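Local coordinates for probable TonB-dependent receptor (Pseudomonas aeruginosa, PDB 4K3F), which probably binds methionine in the periplasm as the lipoprotein component of a transport system, and is held here with selenomethionine in its pocket, at residues L52-F57 with L200-D205; V80-L85 with A235-F240; S100-V105 with Q164-L169. All coordinates share one frame; numbering follows the deposited sequence. Where two conformers were deposited one is given.

Contact 1: residues L52-F57 with L200-D205; sequences LDANFF and LVARPD. With MSE (selenomethionine), chain B.
N55 and V201 pair as an antiparallel hydrogen-bonded bridge between strands 54-56 and 200-202, neighbours in the six-stranded sheet of one lobe, whose axes approach to 4.7 Å with their directions 158° apart. Both backbone bonds are close to straight: N55 N to V201 O is 2.8 Å, and V201 N to N55 O is 2.9 Å. On the same face the two side chains run alongside each other; chi1 of N55 (65°) sets its amide beside V201, with N55 OD1 3.4 Å from CB of V201, while ND2 turns to helix 42-48 and bonds OD1 of N44. The A54 methyl meets CB of A202 at 4.0 Å and CD1 of L200 at 4.2 Å, and M212 of helix 210-218 covers all three. Strand 54-56 leads into F57, which lines the selenomethionine pocket.

Past the strand end, R203 reaches back, bent at chi3 (-57°). R203 NH1 gives L52 O a weak bond of 2.9 Å and also bonds V47 O; D53 O lies over one face of the guanidinium. R203 grips D205 side-on, R203 NE bonding D205 OD2 at 2.8 Å and NH2 bonding OD1, each oxygen offering its syn lone pair. Water 1 joins R203 NH2 to D53 OD1, while D53 OD2 takes a hydrogen bond from T6 N. The two-point grip limits guanidinium rotation, and the ion pair probably balances the R203 charge locally.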
loop_
_atom_site.group_PDB
_atom_site.type_symbol
_atom_site.label_atom_id
_atom_site.label_comp_id
_atom_site.label_asym_id
_atom_site.label_seq_id
_atom_site.Cartn_x
_atom_site.Cartn_y
_atom_site.Cartn_z
ATOM N N LEU A 52 8.498 -6.632 17.724
ATOM C CA LEU A 52 9.298 -6.806 16.502
ATOM C C LEU A 52 10.024 -5.476 16.300
ATOM O O LEU A 52 9.566 -4.431 16.796
ATOM C CB LEU A 52 8.398 -7.085 15.303
ATOM C CG LEU A 52 7.541 -8.328 15.408
ATOM C CD1 LEU A 52 6.630 -8.467 14.197
ATOM C CD2 LEU A 52 8.424 -9.539 15.538
ATOM N N ASP A 53 11.137 -5.511 15.579
ATOM C CA ASP A 53 11.974 -4.339 15.423
ATOM C C ASP A 53 11.462 -3.287 14.378
ATOM O O ASP A 53 11.656 -2.094 14.556
ATOM C CB ASP A 53 13.349 -4.737 14.979
ATOM C CG ASP A 53 14.123 -5.595 16.006
ATOM O OD1 ASP A 53 14.076 -5.330 17.230
ATOM O OD2 ASP A 53 14.789 -6.534 15.546
ATOM N N ALA A 54 10.809 -3.747 13.343
ATOM C CA ALA A 54 10.433 -2.927 12.200
ATOM C C ALA A 54 9.300 -3.569 11.414
ATOM O O ALA A 54 8.895 -4.703 11.675
ATOM C CB ALA A 54 11.643 -2.767 11.289
ATOM N N ASN A 55 8.740 -2.820 10.486
ATOM C CA ASN A 55 7.761 -3.363 9.567
ATOM C C ASN A 55 7.915 -2.774 8.164
ATOM O O ASN A 55 8.549 -1.729 7.956
ATOM C CB ASN A 55 6.309 -3.271 10.104
ATOM C CG ASN A 55 5.806 -1.842 10.261
ATOM O OD1 ASN A 55 5.847 -1.034 9.325
ATOM N ND2 ASN A 55 5.284 -1.543 11.409
ATOM N N PHE A 56 7.257 -3.436 7.227
ATOM C CA PHE A 56 7.323 -3.066 5.806
ATOM C C PHE A 56 6.016 -3.453 5.162
ATOM O O PHE A 56 5.811 -4.590 4.792
ATOM C CB PHE A 56 8.540 -3.722 5.152
ATOM C CG PHE A 56 8.696 -3.416 3.683
ATOM C CD1 PHE A 56 8.519 -2.132 3.193
ATOM C CD2 PHE A 56 9.056 -4.401 2.792
ATOM C CE1 PHE A 56 8.677 -1.861 1.822
ATOM C CE2 PHE A 56 9.220 -4.123 1.429
ATOM C CZ PHE A 56 9.045 -2.862 0.950
ATOM N N PHE A 57 5.132 -2.458 5.048
ATOM C CA PHE A 57 3.745 -2.691 4.570
ATOM C C PHE A 57 2.968 -1.444 4.213
ATOM O O PHE A 57 1.961 -1.577 3.589
ATOM C CB PHE A 57 2.881 -3.508 5.544
ATOM C CG PHE A 57 2.276 -2.691 6.663
ATOM C CD1 PHE A 57 3.033 -2.290 7.729
ATOM C CD2 PHE A 57 0.947 -2.301 6.602
ATOM C CE1 PHE A 57 2.465 -1.525 8.780
ATOM C CE2 PHE A 57 0.390 -1.556 7.621
ATOM C CZ PHE A 57 1.148 -1.166 8.695
ATOM N N LEU A 200 9.923 1.285 4.839
ATOM C CA LEU A 200 10.384 0.511 5.981
ATOM C C LEU A 200 10.181 1.423 7.201
ATOM O O LEU A 200 10.593 2.575 7.155
ATOM C CB LEU A 200 11.847 0.186 5.825
ATOM C CG LEU A 200 12.559 -0.440 7.010
ATOM C CD1 LEU A 200 12.041 -1.812 7.250
ATOM C CD2 LEU A 200 14.064 -0.509 6.755
ATOM N N VAL A 201 9.622 0.895 8.292
ATOM C CA VAL A 201 9.228 1.685 9.464
ATOM C C VAL A 201 9.809 1.020 10.680
ATOM O O VAL A 201 9.820 -0.226 10.802
ATOM C CB VAL A 201 7.661 1.787 9.563
ATOM C CG1 VAL A 201 7.215 2.376 10.900
ATOM C CG2 VAL A 201 7.193 2.669 8.424
ATOM N N ALA A 202 10.305 1.837 11.586
ATOM C CA ALA A 202 10.879 1.314 12.822
ATOM C C ALA A 202 10.627 2.289 13.933
ATOM O O ALA A 202 9.608 2.968 13.898
ATOM C CB ALA A 202 12.364 1.003 12.581
ATOM N N ARG A 203 11.491 2.337 14.933
ATOM C CA ARG A 203 11.294 3.204 16.092
ATOM C C ARG A 203 12.456 4.182 16.225
ATOM O O ARG A 203 13.526 3.931 15.699
ATOM C CB ARG A 203 11.261 2.334 17.339
ATOM C CG ARG A 203 10.058 1.387 17.373
ATOM C CD ARG A 203 9.842 0.711 18.730
ATOM N NE ARG A 203 11.047 -0.006 19.105
ATOM C CZ ARG A 203 11.296 -1.295 18.885
ATOM N NH1 ARG A 203 10.341 -2.129 18.467
ATOM N NH2 ARG A 203 12.492 -1.769 19.183
ATOM N N PRO A 204 12.272 5.265 16.998
ATOM C CA PRO A 204 13.451 6.098 17.271
ATOM C C PRO A 204 14.665 5.348 17.770
ATOM O O PRO A 204 15.788 5.706 17.416
ATOM C CB PRO A 204 12.933 7.106 18.290
ATOM C CG PRO A 204 11.475 7.269 17.892
ATOM C CD PRO A 204 11.035 5.872 17.522
ATOM N N ASP A 205 14.476 4.295 18.563
ATOM C CA ASP A 205 15.577 3.574 19.155
ATOM C C ASP A 205 16.448 2.822 18.165
ATOM O O ASP A 205 17.648 2.633 18.422
ATOM C CB ASP A 205 15.144 2.658 20.302
ATOM C CG ASP A 205 14.157 1.542 19.874
ATOM O OD1 ASP A 205 14.550 0.495 19.272
ATOM O OD2 ASP A 205 12.949 1.755 20.177
HETATM N N MSE B 300 0.864 -1.681 -0.012
HETATM C CA MSE B 300 -0.289 -0.771 0.244
HETATM C C MSE B 300 -0.293 0.260 -0.879
HETATM O O MSE B 300 0.771 0.775 -1.240
HETATM O OXT MSE B 300 -1.356 0.589 -1.417
HETATM C CB MSE B 300 -0.185 -0.083 1.616
HETATM C CG MSE B 300 -1.361 0.819 1.903
HETATM SE SE MSE B 300 -1.076 1.798 3.582
HETATM C CE MSE B 300 -1.186 0.367 4.810
HETATM O O HOH W 1 12.074 -4.657 18.976
#

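Contact 2: residues V80-L85 with A235-F240; sequences VHIEPL and AVVPAF. With MSE (selenomethionine), chain B.
The imidazole of H81 and the phenyl ring of F240 are the flat groups that reach across this contact. CG1 of V236 approaches the H81 ring obliquely, 3.4 Å from CD2, and the rings of F56 and H14 meet the same imidazole at steep angles. At its edge, in plane, lies CG of E83; NE2 of H81 donates to E83 OE2 over 2.8 Å, only 8° out of the ring plane and on the anti lone pair of that oxygen. Around F240, V80 O lies at the edge near the ring plane, 3.4 Å from CD2, while CB of P238 sits over one face, offset toward the rim. H220 also stacks with this C-terminal ring.

The backbones pair antiparallel. I82 and V237 form the hydrogen-bonded pair: V237 N to I82 O is nearly straight at 177°, and I82 N to V237 O is 2.7 Å. A239 N bonds V80 O from 41° above the carbonyl plane, not on a lone pair. On the apolar side, CD1 of I82 reaches the A239 methyl at 3.8 Å, and the P84 and V237 side chains cross at about a right angle, CD of P84 meeting CG2 of V237. Water 2 donates to both P84 O and A235 O, bridging the segments beyond the strand pair.

The remaining oxygen, E83 OE1, accepts a hydrogen bond from the amino N of selenomethionine at 2.6 Å and a weak one from N173 N. Because the carboxylate is held by H81 through one oxygen and by the ligand through the other, H81 probably acts as a second-shell residue that helps orient E83. The negative charge would favour a protonated ligand amine, consistent with recognition of an amino acid.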
loop_
_atom_site.group_PDB
_atom_site.type_symbol
_atom_site.label_atom_id
_atom_site.label_comp_id
_atom_site.label_asym_id
_atom_site.label_seq_id
_atom_site.Cartn_x
_atom_site.Cartn_y
_atom_site.Cartn_z
ATOM N N VAL A 80 10.852 2.300 -0.525
ATOM C CA VAL A 80 11.221 1.168 -1.310
ATOM C C VAL A 80 10.548 1.113 -2.667
ATOM O O VAL A 80 11.238 0.978 -3.667
ATOM C CB VAL A 80 11.010 -0.148 -0.552
ATOM C CG1 VAL A 80 11.530 -1.306 -1.397
ATOM C CG2 VAL A 80 11.737 -0.156 0.784
ATOM N N HIS A 81 9.212 1.160 -2.703
ATOM C CA HIS A 81 8.470 0.966 -3.926
ATOM C C HIS A 81 7.128 1.647 -3.875
ATOM O O HIS A 81 6.672 2.062 -2.801
ATOM C CB HIS A 81 8.263 -0.530 -4.225
ATOM C CG HIS A 81 7.312 -1.207 -3.292
ATOM N ND1 HIS A 81 7.700 -1.916 -2.179
ATOM C CD2 HIS A 81 5.960 -1.275 -3.315
ATOM C CE1 HIS A 81 6.635 -2.390 -1.564
ATOM N NE2 HIS A 81 5.565 -2.010 -2.234
ATOM N N ILE A 82 6.515 1.762 -5.043
ATOM C CA ILE A 82 5.159 2.315 -5.150
ATOM C C ILE A 82 4.292 1.226 -5.741
ATOM O O ILE A 82 4.762 0.431 -6.580
ATOM C CB ILE A 82 5.108 3.587 -6.060
ATOM C CG1 ILE A 82 6.129 4.627 -5.595
ATOM C CG2 ILE A 82 3.738 4.231 -6.045
ATOM C CD1 ILE A 82 7.225 4.852 -6.611
ATOM N N GLU A 83 3.033 1.181 -5.325
ATOM C CA GLU A 83 2.037 0.213 -5.835
ATOM C C GLU A 83 0.874 0.992 -6.401
ATOM O O GLU A 83 -0.106 1.209 -5.708
ATOM C CB GLU A 83 1.489 -0.659 -4.693
ATOM C CG GLU A 83 2.495 -1.564 -4.063
ATOM C CD GLU A 83 1.993 -2.284 -2.808
ATOM O OE1 GLU A 83 0.752 -2.376 -2.527
ATOM O OE2 GLU A 83 2.865 -2.744 -2.093
ATOM N N PRO A 84 0.967 1.437 -7.660
ATOM C CA PRO A 84 -0.134 2.253 -8.182
ATOM C C PRO A 84 -1.495 1.579 -8.011
ATOM O O PRO A 84 -1.689 0.416 -8.396
ATOM C CB PRO A 84 0.243 2.446 -9.639
ATOM C CG PRO A 84 1.732 2.437 -9.598
ATOM C CD PRO A 84 2.087 1.358 -8.583
ATOM N N LEU A 85 -2.418 2.297 -7.396
ATOM C CA LEU A 85 -3.727 1.725 -7.039
ATOM C C LEU A 85 -4.629 1.692 -8.263
ATOM O O LEU A 85 -4.764 2.709 -8.973
ATOM C CB LEU A 85 -4.354 2.575 -5.953
ATOM C CG LEU A 85 -5.606 1.889 -5.396
ATOM C CD1 LEU A 85 -5.485 1.757 -3.912
ATOM C CD2 LEU A 85 -6.764 2.711 -5.836
ATOM N N ALA A 235 3.588 -3.656 -11.895
ATOM C CA ALA A 235 2.564 -3.468 -10.847
ATOM C C ALA A 235 3.135 -2.875 -9.566
ATOM O O ALA A 235 2.392 -2.246 -8.744
ATOM C CB ALA A 235 1.905 -4.798 -10.548
ATOM N N VAL A 236 4.441 -3.090 -9.373
ATOM C CA VAL A 236 5.200 -2.587 -8.236
ATOM C C VAL A 236 6.403 -1.878 -8.838
ATOM O O VAL A 236 7.121 -2.466 -9.665
ATOM C CB VAL A 236 5.618 -3.713 -7.279
ATOM C CG1 VAL A 236 6.401 -3.174 -6.094
ATOM C CG2 VAL A 236 4.383 -4.473 -6.828
ATOM N N VAL A 237 6.528 -0.592 -8.530
ATOM C CA VAL A 237 7.525 0.265 -9.133
ATOM C C VAL A 237 8.596 0.613 -8.104
ATOM O O VAL A 237 8.271 1.144 -7.021
ATOM C CB VAL A 237 6.851 1.548 -9.637
ATOM C CG1 VAL A 237 7.870 2.502 -10.242
ATOM C CG2 VAL A 237 5.743 1.231 -10.627
ATOM N N PRO A 238 9.879 0.324 -8.383
ATOM C CA PRO A 238 10.902 0.763 -7.479
ATOM C C PRO A 238 10.904 2.293 -7.272
ATOM O O PRO A 238 10.696 3.061 -8.231
ATOM C CB PRO A 238 12.194 0.335 -8.162
ATOM C CG PRO A 238 11.815 -0.683 -9.186
ATOM C CD PRO A 238 10.415 -0.373 -9.578
ATOM N N ALA A 239 11.175 2.722 -6.045
ATOM C CA ALA A 239 11.108 4.121 -5.664
ATOM C C ALA A 239 12.517 4.652 -5.407
ATOM O O ALA A 239 12.738 5.435 -4.496
ATOM C CB ALA A 239 10.249 4.267 -4.421
ATOM N N PHE A 240 13.466 4.157 -6.187
ATOM C CA PHE A 240 14.865 4.530 -6.023
ATOM C C PHE A 240 15.578 4.265 -7.353
ATOM O O PHE A 240 14.980 3.735 -8.317
ATOM C CB PHE A 240 15.506 3.782 -4.816
ATOM C CG PHE A 240 15.507 2.288 -4.955
ATOM C CD1 PHE A 240 16.542 1.634 -5.618
ATOM C CD2 PHE A 240 14.447 1.542 -4.502
ATOM C CE1 PHE A 240 16.527 0.262 -5.776
ATOM C CE2 PHE A 240 14.421 0.160 -4.649
ATOM C CZ PHE A 240 15.469 -0.480 -5.282
ATOM O OXT PHE A 240 16.773 4.565 -7.461
HETATM N N MSE B 300 0.864 -1.681 -0.012
HETATM C CA MSE B 300 -0.289 -0.771 0.244
HETATM C C MSE B 300 -0.293 0.260 -0.879
HETATM O O MSE B 300 0.771 0.775 -1.240
HETATM O OXT MSE B 300 -1.356 0.589 -1.417
HETATM C CB MSE B 300 -0.185 -0.083 1.616
HETATM C CG MSE B 300 -1.361 0.819 1.903
HETATM SE SE MSE B 300 -1.076 1.798 3.582
HETATM C CE MSE B 300 -1.186 0.367 4.810
HETATM O O HOH W 2 -0.034 -1.349 -9.739
#

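Contact 3: residues S100-V105 with Q164-L169; sequences SGATVV and QVDMAL
A102 starts the contact with its CA 3.2 Å from OD2 of D166, whose carboxylate comes in beside the start of strand 103-105. T103 follows with a reciprocal grip. Its N donates to D166 OD2 at 3.0 Å, met on the anti side and 27° out of the carboxylate plane, while D166 N returns a bond to T103 OG1 at 3.1 Å. With chi1 at 53°, OG1 lies between the backbone N and carbonyl carbon of T103, where it can receive that N-H; the two side chains cross at about a right angle. T103 O accepts a bond from M167 N at 3.0 Å.

V104 places both methyl branches against CE of the selenomethionine M167, CG1 at 3.9 Å, with the two side chains alongside each other. CG1 also meets CD1 of L169, whose side chain touches A116, L119 and L120 of helix 110-122. On the face shared with A168, V105 CG1 presses the A168 methyl at 3.4 Å, tighter than usual van der Waals contact.

V105 bonds through both its N and its O to M167 and L169, the residues flanking its partner A168, as in neighbouring parallel strands, here 19° apart, in the mixed sheet of one lobe of a periplasmic binding protein fold.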
loop_
_atom_site.group_PDB
_atom_site.type_symbol
_atom_site.label_atom_id
_atom_site.label_comp_id
_atom_site.label_asym_id
_atom_site.label_seq_id
_atom_site.Cartn_x
_atom_site.Cartn_y
_atom_site.Cartn_z
ATOM N N SER A 100 -25.808 4.336 -13.926
ATOM C CA SER A 100 -26.309 5.268 -12.934
ATOM C C SER A 100 -26.523 4.512 -11.643
ATOM O O SER A 100 -27.036 3.403 -11.658
ATOM C CB SER A 100 -27.649 5.869 -13.395
ATOM O OG SER A 100 -28.209 6.716 -12.399
ATOM N N GLY A 101 -26.121 5.101 -10.519
ATOM C CA GLY A 101 -26.233 4.439 -9.225
ATOM C C GLY A 101 -25.244 3.281 -8.981
ATOM O O GLY A 101 -25.420 2.495 -8.051
ATOM N N ALA A 102 -24.189 3.199 -9.789
ATOM C CA ALA A 102 -23.153 2.210 -9.607
ATOM C C ALA A 102 -22.578 2.220 -8.200
ATOM O O ALA A 102 -22.339 3.269 -7.586
ATOM C CB ALA A 102 -22.033 2.370 -10.630
ATOM N N THR A 103 -22.354 0.996 -7.704
ATOM C CA THR A 103 -21.718 0.785 -6.445
ATOM C C THR A 103 -20.225 0.684 -6.657
ATOM O O THR A 103 -19.737 -0.186 -7.385
ATOM C CB THR A 103 -22.265 -0.461 -5.713
ATOM O OG1 THR A 103 -22.212 -1.617 -6.576
ATOM C CG2 THR A 103 -23.702 -0.212 -5.274
ATOM N N VAL A 104 -19.508 1.566 -5.978
ATOM C CA VAL A 104 -18.036 1.630 -6.060
ATOM C C VAL A 104 -17.484 1.575 -4.644
ATOM O O VAL A 104 -17.703 2.496 -3.844
ATOM C CB VAL A 104 -17.614 2.925 -6.767
ATOM C CG1 VAL A 104 -16.118 3.047 -6.868
ATOM C CG2 VAL A 104 -18.224 2.967 -8.165
ATOM N N VAL A 105 -16.759 0.507 -4.330
ATOM C CA VAL A 105 -16.248 0.327 -2.979
ATOM C C VAL A 105 -14.781 0.776 -2.916
ATOM O O VAL A 105 -14.003 0.546 -3.846
ATOM C CB VAL A 105 -16.469 -1.107 -2.442
ATOM C CG1 VAL A 105 -15.694 -2.143 -3.250
ATOM C CG2 VAL A 105 -16.155 -1.181 -0.967
ATOM N N GLN A 164 -19.592 -8.580 -6.019
ATOM C CA GLN A 164 -20.838 -8.094 -5.451
ATOM C C GLN A 164 -21.008 -6.574 -5.597
ATOM O O GLN A 164 -21.903 -6.007 -4.968
ATOM C CB GLN A 164 -20.891 -8.434 -3.946
ATOM C CG GLN A 164 -20.771 -9.918 -3.585
ATOM C CD GLN A 164 -20.331 -10.154 -2.137
ATOM O OE1 GLN A 164 -19.174 -10.476 -1.873
ATOM N NE2 GLN A 164 -21.251 -9.985 -1.198
ATOM N N VAL A 165 -20.108 -5.918 -6.340
ATOM C CA VAL A 165 -20.180 -4.492 -6.582
ATOM C C VAL A 165 -19.906 -4.189 -8.058
ATOM O O VAL A 165 -19.441 -5.048 -8.791
ATOM C CB VAL A 165 -19.181 -3.718 -5.661
ATOM C CG1 VAL A 165 -19.505 -3.985 -4.195
ATOM C CG2 VAL A 165 -17.740 -4.071 -5.973
ATOM N N ASP A 166 -20.176 -2.967 -8.495
ATOM C CA ASP A 166 -19.859 -2.592 -9.848
ATOM C C ASP A 166 -18.384 -2.315 -10.051
ATOM O O ASP A 166 -17.871 -2.522 -11.157
ATOM C CB ASP A 166 -20.737 -1.406 -10.245
ATOM C CG ASP A 166 -22.241 -1.778 -10.243
ATOM O OD1 ASP A 166 -22.583 -2.918 -10.643
ATOM O OD2 ASP A 166 -23.081 -0.962 -9.809
HETATM N N MSE A 167 -17.709 -1.762 -9.021
HETATM C CA MSE A 167 -16.269 -1.472 -9.130
HETATM C C MSE A 167 -15.692 -1.423 -7.720
HETATM O O MSE A 167 -16.379 -0.955 -6.780
HETATM C CB MSE A 167 -16.047 -0.156 -9.878
HETATM C CG MSE A 167 -14.596 0.115 -10.250
HETATM SE SE MSE A 167 -14.440 1.474 -11.643
HETATM C CE MSE A 167 -15.075 2.978 -10.577
ATOM N N ALA A 168 -14.430 -1.817 -7.612
ATOM C CA ALA A 168 -13.669 -1.750 -6.375
ATOM C C ALA A 168 -12.287 -1.192 -6.613
ATOM O O ALA A 168 -11.607 -1.554 -7.565
ATOM C CB ALA A 168 -13.596 -3.101 -5.694
ATOM N N LEU A 169 -11.879 -0.275 -5.741
ATOM C CA LEU A 169 -10.535 0.295 -5.804
ATOM C C LEU A 169 -9.727 -0.399 -4.721
ATOM O O LEU A 169 -9.980 -0.192 -3.540
ATOM C CB LEU A 169 -10.560 1.820 -5.637
ATOM C CG LEU A 169 -10.874 2.607 -6.936
ATOM C CD1 LEU A 169 -12.265 2.298 -7.469
ATOM C CD2 LEU A 169 -10.693 4.097 -6.699
#

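Contacts 1 and 2 belong to one six-stranded sheet, in which strands 198-202 and 75-82 are neighbours; contact 3 lies in the other, five-stranded sheet. Contacts 1 and 2 meet directly, CZ of F56 packing 3.5 Å from CE1 of H81. Contact 2 also touches contact 3, through L85 CD2 at 3.9 Å from L169 CB, whereas contacts 1 and 3 are about 14 Å apart at their nearest atoms. Selenomethionine is reached from contact 1 by F57, whose O is 3.3 Å from the ligand CB, and from contact 2 by E83. The L169 side chain remains about 10 Å from it, so contact 3 is lobe framework beyond the pocket.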